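Local coordinates for HD domain protein (Enterococcus faecalis, PDB 4LRL) that probably hydrolyses deoxyribonucleoside triphosphates at an HD-domain metal site, with its activity raised or lowered allosterically by nucleotides, at residues A344-L348 against M349-L353; G323-S326 against T327-Q331; L283-A286 against K287-E291. One frame throughout, in Å; residues are numbered along the deposited sequence.

Contact 1 (A344-L348 against M349-L353); sequences AKRFL and MRKPL. With DGT (2'-deoxyguanosine-5'-triphosphate), chain R.
Lys351 folds back against Arg346 where helix 338-348 ends, and Arg350 between them reaches out to a bound nucleotide. The turn is held by its backbone: Met349 N keeps a last helical bond to Lys345 O (2.8 Å), and Lys351 N closes a wider loop onto Arg346 O (2.8 Å). Arg350 allows this by leaving helical geometry with a positive phi of 62°. The tight side lies beside these bonds. Lys351 CB rests on Arg346 CG (3.8 Å), the two side chains crossing at about a right angle, while Met349 CG packs on Lys345 CG (3.7 Å). Past these aliphatic roots, Lys345 and Lys351 run into solvent. Arg346 instead stays buried, its guanidinium bridged to Asp342 and Glu447, although its NE is left without a partner in the model. Arg350 leaves the turn with an extended chain, CG anti to the backbone N (chi1 -168°). The guanine base lies over one guanidinium face, CZ being 3.4 Å from DGT N3. At the far end NH2 donates almost straight to DGT O1A (2.7 Å), and NH1 grips DGT O5' (2.9 Å) and, weakly, the same phosphate oxygen. Phe78 O accepts a hydrogen bond from NE, which helps fix the rotation of the group. The second subunit closes the pocket with Lys38, Asn60, Gln65 and Arg68. With the aliphatic contact of Arg346 and Lys351 beside it, the turn resembles a Schellman C-cap in its 6→1 bond and positive phi, and it presents an arginine to an intersubunit dGTP site.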
loop_
_atom_site.group_PDB
_atom_site.type_symbol
_atom_site.label_atom_id
_atom_site.label_comp_id
_atom_site.label_asym_id
_atom_site.label_seq_id
_atom_site.Cartn_x
_atom_site.Cartn_y
_atom_site.Cartn_z
ATOM N N ALA C 344 4.288 -20.207 -33.854
ATOM C CA ALA C 344 3.021 -19.531 -33.644
ATOM C C ALA C 344 2.300 -20.129 -32.433
ATOM O O ALA C 344 1.801 -19.384 -31.589
ATOM C CB ALA C 344 2.161 -19.607 -34.886
ATOM N N LYS C 345 2.273 -21.461 -32.345
ATOM C CA LYS C 345 1.663 -22.147 -31.206
ATOM C C LYS C 345 2.412 -21.808 -29.906
ATOM O O LYS C 345 1.784 -21.518 -28.877
ATOM C CB LYS C 345 1.583 -23.667 -31.430
ATOM C CG LYS C 345 0.725 -24.382 -30.395
ATOM C CD LYS C 345 0.204 -25.739 -30.883
ATOM C CE LYS C 345 -1.043 -26.169 -30.074
ATOM N NZ LYS C 345 -1.696 -27.448 -30.538
ATOM N N ARG C 346 3.744 -21.806 -29.966
ATOM C CA ARG C 346 4.559 -21.522 -28.776
ATOM C C ARG C 346 4.326 -20.128 -28.213
ATOM O O ARG C 346 4.359 -19.948 -26.997
ATOM C CB ARG C 346 6.048 -21.793 -29.025
ATOM C CG ARG C 346 6.325 -23.277 -29.255
ATOM C CD ARG C 346 7.746 -23.568 -29.739
ATOM N NE ARG C 346 8.516 -24.211 -28.681
ATOM C CZ ARG C 346 8.830 -25.498 -28.644
ATOM N NH1 ARG C 346 8.466 -26.311 -29.626
ATOM N NH2 ARG C 346 9.532 -25.972 -27.630
ATOM N N PHE C 347 4.064 -19.164 -29.096
ATOM C CA PHE C 347 3.755 -17.796 -28.680
ATOM C C PHE C 347 2.330 -17.605 -28.177
ATOM O O PHE C 347 2.107 -16.894 -27.198
ATOM C CB PHE C 347 4.030 -16.780 -29.794
ATOM C CG PHE C 347 3.988 -15.354 -29.316
ATOM C CD1 PHE C 347 5.100 -14.780 -28.709
ATOM C CD2 PHE C 347 2.826 -14.588 -29.452
ATOM C CE1 PHE C 347 5.059 -13.458 -28.254
ATOM C CE2 PHE C 347 2.773 -13.261 -29.001
ATOM C CZ PHE C 347 3.884 -12.698 -28.402
ATOM N N LEU C 348 1.361 -18.215 -28.846
ATOM C CA LEU C 348 -0.024 -18.110 -28.391
ATOM C C LEU C 348 -0.279 -18.891 -27.107
ATOM O O LEU C 348 -1.048 -18.445 -26.259
ATOM C CB LEU C 348 -0.996 -18.550 -29.487
ATOM C CG LEU C 348 -1.051 -17.651 -30.726
ATOM C CD1 LEU C 348 -1.719 -18.408 -31.876
ATOM C CD2 LEU C 348 -1.742 -16.297 -30.453
ATOM N N MET C 349 0.380 -20.040 -26.974
ATOM C CA MET C 349 0.136 -20.985 -25.868
ATOM C C MET C 349 1.137 -20.867 -24.691
ATOM O O MET C 349 1.038 -21.617 -23.711
ATOM C CB MET C 349 0.112 -22.439 -26.395
ATOM C CG MET C 349 -0.915 -22.745 -27.505
ATOM S SD MET C 349 -2.438 -21.803 -27.339
ATOM C CE MET C 349 -3.382 -22.332 -28.775
ATOM N N ARG C 350 2.085 -19.925 -24.807
ATOM C CA ARG C 350 3.127 -19.664 -23.801
ATOM C C ARG C 350 4.054 -20.859 -23.579
ATOM O O ARG C 350 3.938 -21.579 -22.586
ATOM C CB ARG C 350 2.532 -19.150 -22.473
ATOM C CG ARG C 350 3.571 -18.588 -21.492
ATOM C CD ARG C 350 2.984 -18.318 -20.114
ATOM N NE ARG C 350 3.943 -17.734 -19.166
ATOM C CZ ARG C 350 4.927 -18.398 -18.548
ATOM N NH1 ARG C 350 5.725 -17.758 -17.707
ATOM N NH2 ARG C 350 5.143 -19.689 -18.781
ATOM N N LYS C 351 4.972 -21.061 -24.519
ATOM C CA LYS C 351 5.980 -22.113 -24.409
ATOM C C LYS C 351 7.328 -21.455 -24.583
ATOM O O LYS C 351 7.932 -21.573 -25.647
ATOM C CB LYS C 351 5.819 -23.193 -25.489
ATOM C CG LYS C 351 4.419 -23.748 -25.674
ATOM C CD LYS C 351 3.999 -24.591 -24.516
ATOM C CE LYS C 351 2.685 -25.308 -24.819
ATOM N NZ LYS C 351 2.114 -25.872 -23.570
ATOM N N PRO C 352 7.803 -20.743 -23.547
ATOM C CA PRO C 352 9.031 -19.998 -23.798
ATOM C C PRO C 352 10.206 -20.947 -23.978
ATOM O O PRO C 352 10.158 -22.093 -23.510
ATOM C CB PRO C 352 9.209 -19.144 -22.538
ATOM C CG PRO C 352 8.071 -19.542 -21.584
ATOM C CD PRO C 352 7.439 -20.773 -22.122
ATOM N N LEU C 353 11.226 -20.480 -24.694
ATOM C CA LEU C 353 12.512 -21.154 -24.697
ATOM C C LEU C 353 13.128 -21.016 -23.303
ATOM O O LEU C 353 12.974 -19.983 -22.651
ATOM C CB LEU C 353 13.439 -20.537 -25.745
ATOM C CG LEU C 353 13.123 -20.731 -27.233
ATOM C CD1 LEU C 353 14.272 -20.197 -28.075
ATOM C CD2 LEU C 353 12.874 -22.191 -27.601
HETATM P PG DGT R . 9.553 -24.195 -14.278
HETATM O O1G DGT R . 9.972 -23.674 -12.914
HETATM O O2G DGT R . 10.421 -25.338 -14.786
HETATM O O3G DGT R . 8.057 -24.422 -14.426
HETATM O O3B DGT R . 9.845 -23.027 -15.357
HETATM P PB DGT R . 10.144 -21.510 -14.947
HETATM O O1B DGT R . 11.603 -21.227 -15.186
HETATM O O2B DGT R . 9.526 -21.210 -13.604
HETATM O O3A DGT R . 9.314 -20.710 -16.061
HETATM P PA DGT R . 7.719 -20.551 -16.116
HETATM O O1A DGT R . 7.339 -20.661 -17.566
HETATM O O2A DGT R . 6.991 -21.389 -15.116
HETATM O "O5'" DGT R . 7.511 -19.001 -15.720
HETATM C "C5'" DGT R . 8.137 -18.383 -14.600
HETATM C "C4'" DGT R . 7.119 -17.558 -13.817
HETATM O "O4'" DGT R . 6.229 -16.803 -14.657
HETATM C "C3'" DGT R . 6.190 -18.461 -13.019
HETATM O "O3'" DGT R . 6.817 -18.988 -11.835
HETATM C "C2'" DGT R . 4.985 -17.563 -12.768
HETATM C "C1'" DGT R . 5.006 -16.580 -13.941
HETATM N N9 DGT R . 3.837 -16.753 -14.838
HETATM C C8 DGT R . 2.997 -15.767 -15.214
HETATM N N7 DGT R . 2.022 -16.220 -16.048
HETATM C C5 DGT R . 2.242 -17.537 -16.218
HETATM C C6 DGT R . 1.589 -18.652 -16.961
HETATM O O6 DGT R . 0.578 -18.493 -17.673
HETATM N N1 DGT R . 2.121 -19.863 -16.876
HETATM C C2 DGT R . 3.203 -20.130 -16.134
HETATM N N2 DGT R . 3.645 -21.403 -16.121
HETATM N N3 DGT R . 3.866 -19.175 -15.426
HETATM C C4 DGT R . 3.433 -17.881 -15.423
#

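Contact 2 (G323-S326 against T327-Q331); sequences GVLS and TYFTQ
Helix 322-332 lies at a subunit interface, and its Thr327 turns back one helical turn onto Gly323 in the i to i-4 hydroxyl-to-carbonyl bond common for threonine within an alpha-helix. Thr327 OG1 donates to Gly323 O over 2.6 Å, because the hydroxyl stands opposite the carbonyl carbon (chi1 -60°) and beside its own N. That N also binds Gly323 O, at 3.1 Å, and the hydroxyl of Thr327 of the second subunit adds weak bonds to both oxygens. On the next two residues the carbonyl oxygens of Val324 and Leu325 lie over ring faces of Tyr328 and Phe329, each offset toward the rim. Tyr328 lies alongside Val324, whose CG1 touches CE1 at 3.5 Å; its own OH is held by Leu303 N. In Phe329 the oxygen of Leu325 stands 3.0 Å above the ring plane, with Leu325 CB against CZ. The Phe329 side chain also packs on Leu279, Leu282 and Leu283 of helix 270-291. Ser326 takes the crowded position for its OG, which binds Asp322 O. From there Ser326 OG reaches a water at 2.7 Å, and that water donates a hydrogen bond to Thr327 OG1 over 3.0 Å.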
loop_
_atom_site.group_PDB
_atom_site.type_symbol
_atom_site.label_atom_id
_atom_site.label_comp_id
_atom_site.label_asym_id
_atom_site.label_seq_id
_atom_site.Cartn_x
_atom_site.Cartn_y
_atom_site.Cartn_z
ATOM N N GLY C 323 -3.073 -6.846 -31.624
ATOM C CA GLY C 323 -4.161 -7.683 -32.080
ATOM C C GLY C 323 -4.035 -8.134 -33.525
ATOM O O GLY C 323 -4.521 -9.205 -33.889
ATOM N N VAL C 324 -3.399 -7.311 -34.350
ATOM C CA VAL C 324 -3.135 -7.682 -35.730
ATOM C C VAL C 324 -2.207 -8.894 -35.758
ATOM O O VAL C 324 -2.512 -9.897 -36.409
ATOM C CB VAL C 324 -2.551 -6.494 -36.558
ATOM C CG1 VAL C 324 -1.992 -6.981 -37.890
ATOM C CG2 VAL C 324 -3.625 -5.426 -36.798
ATOM N N LEU C 325 -1.103 -8.807 -35.016
ATOM C CA LEU C 325 -0.105 -9.879 -34.974
ATOM C C LEU C 325 -0.668 -11.192 -34.452
ATOM O O LEU C 325 -0.504 -12.235 -35.090
ATOM C CB LEU C 325 1.124 -9.466 -34.160
ATOM C CG LEU C 325 2.051 -8.418 -34.787
ATOM C CD1 LEU C 325 3.253 -8.183 -33.905
ATOM C CD2 LEU C 325 2.512 -8.858 -36.140
ATOM N N SER C 326 -1.345 -11.141 -33.306
ATOM C CA SER C 326 -1.879 -12.352 -32.702
ATOM C C SER C 326 -2.931 -13.010 -33.597
ATOM O O SER C 326 -3.004 -14.236 -33.676
ATOM C CB SER C 326 -2.403 -12.098 -31.283
ATOM O OG SER C 326 -3.347 -11.054 -31.271
ATOM N N THR C 327 -3.714 -12.191 -34.297
ATOM C CA THR C 327 -4.689 -12.699 -35.257
ATOM C C THR C 327 -4.008 -13.509 -36.373
ATOM O O THR C 327 -4.437 -14.618 -36.703
ATOM C CB THR C 327 -5.549 -11.562 -35.836
ATOM O OG1 THR C 327 -6.255 -10.913 -34.768
ATOM C CG2 THR C 327 -6.561 -12.102 -36.864
ATOM N N TYR C 328 -2.931 -12.965 -36.925
ATOM C CA TYR C 328 -2.190 -13.669 -37.956
ATOM C C TYR C 328 -1.517 -14.928 -37.407
ATOM O O TYR C 328 -1.531 -15.970 -38.077
ATOM C CB TYR C 328 -1.187 -12.748 -38.666
ATOM C CG TYR C 328 -1.809 -11.600 -39.448
ATOM C CD1 TYR C 328 -1.066 -10.452 -39.740
ATOM C CD2 TYR C 328 -3.133 -11.654 -39.891
ATOM C CE1 TYR C 328 -1.624 -9.391 -40.460
ATOM C CE2 TYR C 328 -3.703 -10.592 -40.607
ATOM C CZ TYR C 328 -2.938 -9.468 -40.886
ATOM O OH TYR C 328 -3.481 -8.420 -41.595
ATOM N N PHE C 329 -0.977 -14.853 -36.186
ATOM C CA PHE C 329 -0.357 -16.035 -35.549
ATOM C C PHE C 329 -1.335 -17.217 -35.396
ATOM O O PHE C 329 -0.953 -18.371 -35.591
ATOM C CB PHE C 329 0.244 -15.700 -34.178
ATOM C CG PHE C 329 1.281 -14.606 -34.202
ATOM C CD1 PHE C 329 1.583 -13.912 -33.040
ATOM C CD2 PHE C 329 1.941 -14.257 -35.383
ATOM C CE1 PHE C 329 2.533 -12.898 -33.045
ATOM C CE2 PHE C 329 2.880 -13.249 -35.395
ATOM C CZ PHE C 329 3.182 -12.566 -34.218
ATOM N N THR C 330 -2.584 -16.920 -35.052
ATOM C CA THR C 330 -3.631 -17.936 -34.987
ATOM C C THR C 330 -3.849 -18.645 -36.333
ATOM O O THR C 330 -3.912 -19.872 -36.371
ATOM C CB THR C 330 -4.946 -17.355 -34.422
ATOM O OG1 THR C 330 -4.703 -16.871 -33.096
ATOM C CG2 THR C 330 -6.061 -18.406 -34.386
ATOM N N GLN C 331 -3.936 -17.887 -37.429
ATOM C CA GLN C 331 -4.034 -18.503 -38.760
ATOM C C GLN C 331 -2.782 -19.321 -39.042
ATOM O O GLN C 331 -2.873 -20.432 -39.553
ATOM C CB GLN C 331 -4.178 -17.470 -39.878
ATOM C CG GLN C 331 -5.303 -16.445 -39.759
ATOM C CD GLN C 331 -4.966 -15.180 -40.549
ATOM O OE1 GLN C 331 -3.912 -15.105 -41.197
ATOM N NE2 GLN C 331 -5.844 -14.179 -40.490
HETATM O O HOH W 1 -5.779 -11.898 -31.976
#

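Contact 3 (L283-A286 against K287-E291); sequences LHRA and KELFE
Glu288 lays its carboxylate over the ring of His284, one turn earlier on helix 270-291, in a plain i to i+4 side-chain contact on an alpha-helix. CD of Glu288 sits 3.6 Å above the imidazole plane, offset toward the rim, and OE2 comes closest to His284 CE1 (3.2 Å). With CD above the ring, the meeting is of group over face rather than of donor with acceptor; the carboxylate and ring planes are turned 32° from each other. The neighbouring pair, Arg285 and Leu289, is apolar on one side: the guanidinium offers a face to Leu289, with CD2 4.2 Å from Arg285 NE. A bend at chi2 (58°) turns the arginine toward the following turn, alongside Leu289. The same guanidinium shows an edge to Glu288, but Arg285 NH1 and Glu288 OE1 remain 4.1 Å apart, beyond a salt bridge, and their planes stand nearly perpendicular.

What positions them comes from farther out. Tyr384 OH bonds to both Glu288 OE1 and Arg285 NH1, bridging the gap, and Asp337 forms the salt bridge to Arg285 NH2. Leu283, Ala286 and Leu289 pack on neighbouring helices, Ala286 and Leu289 on Leu340 of helix 338-348 and Ala286 also on Trp332 and Phe308, while the arms of Arg285 and Lys287 lie partly against the same neighbours. Near the helix end Lys287 and Glu291 form their own salt bridge, NZ to OE2 at 3.0 Å, met on the syn side of the carboxylate.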
loop_
_atom_site.group_PDB
_atom_site.type_symbol
_atom_site.label_atom_id
_atom_site.label_comp_id
_atom_site.label_asym_id
_atom_site.label_seq_id
_atom_site.Cartn_x
_atom_site.Cartn_y
_atom_site.Cartn_z
ATOM N N LEU C 283 8.405 -14.165 -36.429
ATOM C CA LEU C 283 8.270 -13.121 -37.430
ATOM C C LEU C 283 9.319 -13.303 -38.517
ATOM O O LEU C 283 9.055 -13.053 -39.697
ATOM C CB LEU C 283 8.386 -11.730 -36.792
ATOM C CG LEU C 283 7.281 -11.324 -35.806
ATOM C CD1 LEU C 283 7.680 -10.063 -35.085
ATOM C CD2 LEU C 283 5.928 -11.133 -36.494
ATOM N N HIS C 284 10.507 -13.743 -38.113
ATOM C CA HIS C 284 11.579 -13.955 -39.067
ATOM C C HIS C 284 11.216 -15.056 -40.067
ATOM O O HIS C 284 11.442 -14.904 -41.269
ATOM C CB HIS C 284 12.892 -14.275 -38.359
ATOM C CG HIS C 284 14.072 -14.293 -39.278
ATOM N ND1 HIS C 284 15.041 -15.275 -39.231
ATOM C CD2 HIS C 284 14.419 -13.469 -40.298
ATOM C CE1 HIS C 284 15.946 -15.041 -40.165
ATOM N NE2 HIS C 284 15.591 -13.952 -40.827
ATOM N N ARG C 285 10.638 -16.144 -39.556
ATOM C CA ARG C 285 10.222 -17.278 -40.376
ATOM C C ARG C 285 9.154 -16.874 -41.370
ATOM O O ARG C 285 9.199 -17.282 -42.522
ATOM C CB ARG C 285 9.710 -18.432 -39.501
ATOM C CG ARG C 285 9.431 -19.739 -40.254
ATOM C CD ARG C 285 10.671 -20.281 -40.987
ATOM N NE ARG C 285 10.397 -21.567 -41.627
ATOM C CZ ARG C 285 11.241 -22.206 -42.441
ATOM N NH1 ARG C 285 12.431 -21.683 -42.728
ATOM N NH2 ARG C 285 10.896 -23.369 -42.977
ATOM N N ALA C 286 8.193 -16.080 -40.913
ATOM C CA ALA C 286 7.144 -15.561 -41.785
ATOM C C ALA C 286 7.724 -14.749 -42.951
ATOM O O ALA C 286 7.306 -14.918 -44.092
ATOM C CB ALA C 286 6.163 -14.735 -40.992
ATOM N N LYS C 287 8.691 -13.884 -42.649
ATOM C CA LYS C 287 9.368 -13.082 -43.660
ATOM C C LYS C 287 10.078 -13.987 -44.672
ATOM O O LYS C 287 9.989 -13.768 -45.887
ATOM C CB LYS C 287 10.354 -12.112 -42.991
ATOM C CG LYS C 287 11.128 -11.181 -43.935
ATOM C CD LYS C 287 11.779 -10.020 -43.160
ATOM C CE LYS C 287 13.062 -9.500 -43.823
ATOM N NZ LYS C 287 12.833 -8.725 -45.062
ATOM N N GLU C 288 10.762 -15.010 -44.165
ATOM C CA GLU C 288 11.526 -15.924 -45.022
ATOM C C GLU C 288 10.626 -16.721 -45.935
ATOM O O GLU C 288 10.951 -16.927 -47.103
ATOM C CB GLU C 288 12.358 -16.889 -44.188
ATOM C CG GLU C 288 13.606 -16.263 -43.614
ATOM C CD GLU C 288 14.274 -17.161 -42.597
ATOM O OE1 GLU C 288 13.544 -17.836 -41.830
ATOM O OE2 GLU C 288 15.525 -17.186 -42.568
ATOM N N LEU C 289 9.501 -17.175 -45.384
ATOM C CA LEU C 289 8.536 -17.971 -46.133
ATOM C C LEU C 289 7.896 -17.145 -47.247
ATOM O O LEU C 289 7.694 -17.639 -48.353
ATOM C CB LEU C 289 7.483 -18.573 -45.199
ATOM C CG LEU C 289 7.900 -19.779 -44.346
ATOM C CD1 LEU C 289 6.785 -20.126 -43.362
ATOM C CD2 LEU C 289 8.266 -20.989 -45.191
ATOM N N PHE C 290 7.623 -15.878 -46.951
ATOM C CA PHE C 290 7.102 -14.933 -47.927
ATOM C C PHE C 290 8.107 -14.644 -49.050
ATOM O O PHE C 290 7.709 -14.362 -50.181
ATOM C CB PHE C 290 6.700 -13.632 -47.225
ATOM C CG PHE C 290 6.003 -12.649 -48.120
ATOM C CD1 PHE C 290 4.648 -12.795 -48.415
ATOM C CD2 PHE C 290 6.700 -11.575 -48.668
ATOM C CE1 PHE C 290 3.999 -11.882 -49.245
ATOM C CE2 PHE C 290 6.062 -10.660 -49.499
ATOM C CZ PHE C 290 4.709 -10.814 -49.787
ATOM N N GLU C 291 9.400 -14.710 -48.727
ATOM C CA GLU C 291 10.470 -14.416 -49.689
ATOM C C GLU C 291 10.855 -15.629 -50.535
ATOM O O GLU C 291 11.466 -15.475 -51.588
ATOM C CB GLU C 291 11.714 -13.859 -48.983
ATOM C CG GLU C 291 11.606 -12.406 -48.553
ATOM C CD GLU C 291 12.624 -12.018 -47.477
ATOM O OE1 GLU C 291 13.277 -12.911 -46.883
ATOM O OE2 GLU C 291 12.765 -10.808 -47.217
#

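Overall arrangement
The three contacts are all local, each along or at the end of a helix, yet their chemistry follows their place. Contact 2 is the most buried: its Phe329 joins helix 270-291 to helix 338-348, with Phe329 CZ 3.8 Å from Leu283 CD2 of contact 3 and Phe329 CD1 3.9 Å from Phe347 CD2 of contact 1. Contact 3, touched by no other chain, sets polar and charged groups beside an apolar flank. Contacts 1 and 2 both meet the second subunit, but only contact 1 holds a nucleotide. Contacts 1 and 3 do not touch, their nearest atoms being about 8 Å apart, and helix 322-332 packs against both.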